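Local coordinates for putative nucleoprotein (Infectious salmon anemia virus, PDB 4EWC) that encapsidates the negative-strand viral RNA, shielding it from nucleases and forming the ribonucleoprotein that serves as template for transcription and replication, at residues A[289-294]-A[378-383]. Numbering follows the deposited sequence.
Sequences ASYTTL and SFLIDP
L380 reaches from the last turn of helix 369-381 to the 3-10 turn 289-294 and carries most of the apolar packing between them. With CG anti to its carbonyl carbon (chi1 -56°), its forked end is brought up to the turn and the two methyls divide the work. L380 CD2 lies 3.9 Å from L294 CG, while L380 CD1 meets the Y291 ring at Y291 CE1, 4.2 Å away. The side chain of L294 crosses those of L380 and F379 at about a right angle: L294 CD1 rests 3.8 Å from F379 CB, and L294 CD2 touches the same carbon from the other branch. F379 thus offers its methylene here, and its ring leads away from the turn; the side chain also touches P384. Branched leucines suit this buried join between a loop and a helix end, both within the helical-bundle family region of this orthomyxovirus nucleoprotein, because each can touch two neighbours at once.

Polar atoms also border L380. L380 CD2 comes within 3.4 Å of T293 OG1, a hydroxyl whose hydrogen bond goes to N517 of the second subunit; S290 OG is hydrogen-bonded to the backbone O of W514 of that subunit. The second subunit therefore borders this packing, and its N517 also packs on L380. Y291 suits its place by joining an apolar ring to a hydroxyl that bonds T377 on the helix.

Within the turn, Y291 O accepts a hydrogen bond from L294 N at 3.1 Å.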
ATOM      1  N   ALA A 289       2.854 -13.210 -19.473  1.00 50.16           N
ATOM      2  CA  ALA A 289       3.507 -13.147 -18.167  1.00 50.34           C
ATOM      3  C   ALA A 289       2.574 -12.806 -16.988  1.00 47.13           C
ATOM      4  O   ALA A 289       2.839 -13.199 -15.868  1.00 47.18           O
ATOM      5  CB  ALA A 289       4.678 -12.154 -18.220  1.00 50.34           C
ATOM      6  N   SER A 290       1.491 -12.079 -17.243  1.00 48.08           N
ATOM      7  CA  SER A 290       0.552 -11.700 -16.187  1.00 48.54           C
ATOM      8  C   SER A 290      -0.104 -12.912 -15.502  1.00 46.99           C
ATOM      9  O   SER A 290      -0.502 -12.838 -14.344  1.00 48.47           O
ATOM     10  CB  SER A 290      -0.538 -10.766 -16.720  1.00 49.07           C
ATOM     11  OG  SER A 290       0.009  -9.581 -17.270  1.00 52.69           O
ATOM     12  N   TYR A 291      -0.193 -14.021 -16.229  1.00 44.75           N
ATOM     13  CA  TYR A 291      -0.748 -15.264 -15.721  1.00 45.14           C
ATOM     14  C   TYR A 291       0.195 -16.025 -14.807  1.00 48.17           C
ATOM     15  O   TYR A 291      -0.085 -17.166 -14.432  1.00 48.91           O
ATOM     16  CB  TYR A 291      -1.139 -16.181 -16.883  1.00 49.37           C
ATOM     17  CG  TYR A 291      -2.144 -15.551 -17.801  1.00 47.45           C
ATOM     18  CD1 TYR A 291      -3.216 -14.833 -17.284  1.00 43.85           C
ATOM     19  CD2 TYR A 291      -2.006 -15.642 -19.181  1.00 49.78           C
ATOM     20  CE1 TYR A 291      -4.121 -14.240 -18.103  1.00 50.08           C
ATOM     21  CE2 TYR A 291      -2.913 -15.040 -20.022  1.00 49.34           C
ATOM     22  CZ  TYR A 291      -3.970 -14.341 -19.480  1.00 52.72           C
ATOM     23  OH  TYR A 291      -4.883 -13.746 -20.312  1.00 50.80           O
ATOM     24  N   THR A 292       1.323 -15.413 -14.458  1.00 50.45           N
ATOM     25  CA  THR A 292       2.294 -16.069 -13.579  1.00 46.49           C
ATOM     26  C   THR A 292       1.675 -16.292 -12.210  1.00 44.18           C
ATOM     27  O   THR A 292       1.916 -17.312 -11.578  1.00 45.23           O
ATOM     28  CB  THR A 292       3.586 -15.262 -13.451  1.00 51.07           C
ATOM     29  OG1 THR A 292       4.135 -15.043 -14.759  1.00 55.78           O
ATOM     30  CG2 THR A 292       4.623 -16.012 -12.590  1.00 45.60           C
ATOM     31  N   THR A 293       0.836 -15.355 -11.779  1.00 48.79           N
ATOM     32  CA  THR A 293       0.160 -15.476 -10.490  1.00 44.19           C
ATOM     33  C   THR A 293      -0.702 -16.737 -10.382  1.00 41.83           C
ATOM     34  O   THR A 293      -1.069 -17.148  -9.290  1.00 48.34           O
ATOM     35  CB  THR A 293      -0.667 -14.211 -10.129  1.00 47.88           C
ATOM     36  OG1 THR A 293      -1.796 -14.088 -11.000  1.00 47.71           O
ATOM     37  CG2 THR A 293       0.208 -12.948 -10.227  1.00 48.29           C
ATOM     38  N   LEU A 294      -0.984 -17.370 -11.512  1.00 42.58           N
ATOM     39  CA  LEU A 294      -1.727 -18.618 -11.517  1.00 40.71           C
ATOM     40  C   LEU A 294      -0.828 -19.846 -11.417  1.00 42.01           C
ATOM     41  O   LEU A 294      -1.311 -20.980 -11.536  1.00 41.01           O
ATOM     42  CB  LEU A 294      -2.586 -18.728 -12.773  1.00 42.84           C
ATOM     43  CG  LEU A 294      -3.516 -17.538 -13.013  1.00 44.95           C
ATOM     44  CD1 LEU A 294      -4.216 -17.698 -14.356  1.00 40.79           C
ATOM     45  CD2 LEU A 294      -4.496 -17.359 -11.860  1.00 38.60           C
ATOM     46  N   SER A 378     -10.019 -14.446 -16.430  1.00 45.22           N
ATOM     47  CA  SER A 378     -11.065 -14.587 -15.442  1.00 47.94           C
ATOM     48  C   SER A 378     -10.481 -15.097 -14.132  1.00 46.99           C
ATOM     49  O   SER A 378     -10.897 -14.692 -13.046  1.00 47.84           O
ATOM     50  CB  SER A 378     -12.179 -15.522 -15.939  1.00 49.50           C
ATOM     51  OG  SER A 378     -11.769 -16.880 -15.968  1.00 47.04           O
ATOM     52  N   PHE A 379      -9.496 -15.973 -14.255  1.00 44.36           N
ATOM     53  CA  PHE A 379      -8.846 -16.563 -13.101  1.00 43.58           C
ATOM     54  C   PHE A 379      -8.076 -15.524 -12.289  1.00 44.60           C
ATOM     55  O   PHE A 379      -7.903 -15.688 -11.094  1.00 45.14           O
ATOM     56  CB  PHE A 379      -7.963 -17.725 -13.538  1.00 40.50           C
ATOM     57  CG  PHE A 379      -8.687 -19.029 -13.566  1.00 41.12           C
ATOM     58  CD1 PHE A 379      -9.461 -19.418 -12.473  1.00 44.39           C
ATOM     59  CD2 PHE A 379      -8.618 -19.867 -14.668  1.00 40.17           C
ATOM     60  CE1 PHE A 379     -10.144 -20.631 -12.476  1.00 44.55           C
ATOM     61  CE2 PHE A 379      -9.308 -21.078 -14.685  1.00 42.83           C
ATOM     62  CZ  PHE A 379     -10.082 -21.460 -13.587  1.00 43.37           C
ATOM     63  N   LEU A 380      -7.640 -14.453 -12.941  1.00 47.01           N
ATOM     64  CA  LEU A 380      -7.061 -13.321 -12.237  1.00 46.97           C
ATOM     65  C   LEU A 380      -8.118 -12.533 -11.472  1.00 43.15           C
ATOM     66  O   LEU A 380      -7.836 -11.972 -10.425  1.00 38.08           O
ATOM     67  CB  LEU A 380      -6.375 -12.366 -13.210  1.00 45.05           C
ATOM     68  CG  LEU A 380      -5.286 -12.886 -14.129  1.00 49.11           C
ATOM     69  CD1 LEU A 380      -4.708 -11.684 -14.839  1.00 50.29           C
ATOM     70  CD2 LEU A 380      -4.206 -13.666 -13.371  1.00 47.01           C
ATOM     71  N   ILE A 381      -9.318 -12.459 -12.029  1.00 42.42           N
ATOM     72  CA  ILE A 381     -10.437 -11.843 -11.336  1.00 44.92           C
ATOM     73  C   ILE A 381     -11.011 -12.726 -10.197  1.00 45.25           C
ATOM     74  O   ILE A 381     -11.261 -12.246  -9.086  1.00 43.35           O
ATOM     75  CB  ILE A 381     -11.573 -11.510 -12.324  1.00 48.42           C
ATOM     76  CG1 ILE A 381     -11.094 -10.513 -13.383  1.00 47.04           C
ATOM     77  CG2 ILE A 381     -12.810 -10.969 -11.584  1.00 45.95           C
ATOM     78  CD1 ILE A 381     -11.990 -10.487 -14.625  1.00 44.48           C
ATOM     79  N   ASP A 382     -11.234 -14.005 -10.490  1.00 41.62           N
ATOM     80  CA  ASP A 382     -11.804 -14.941  -9.538  1.00 43.55           C
ATOM     81  C   ASP A 382     -10.953 -16.198  -9.419  1.00 47.35           C
ATOM     82  O   ASP A 382     -11.161 -17.142 -10.177  1.00 50.64           O
ATOM     83  CB  ASP A 382     -13.194 -15.368  -9.998  1.00 47.14           C
ATOM     84  CG  ASP A 382     -14.259 -14.331  -9.708  1.00 51.22           C
ATOM     85  OD1 ASP A 382     -14.497 -14.055  -8.506  1.00 48.63           O
ATOM     86  OD2 ASP A 382     -14.878 -13.807 -10.680  1.00 51.08           O
ATOM     87  N   PRO A 383     -10.006 -16.223  -8.462  1.00 43.71           N
ATOM     88  CA  PRO A 383      -9.037 -17.327  -8.321  1.00 45.22           C
ATOM     89  C   PRO A 383      -9.680 -18.721  -8.325  1.00 46.23           C
ATOM     90  O   PRO A 383     -10.810 -18.878  -7.859  1.00 48.97           O
ATOM     91  CB  PRO A 383      -8.387 -17.065  -6.948  1.00 40.80           C
ATOM     92  CG  PRO A 383      -8.614 -15.628  -6.676  1.00 43.02           C
ATOM     93  CD  PRO A 383      -9.863 -15.206  -7.404  1.00 42.70           C
TER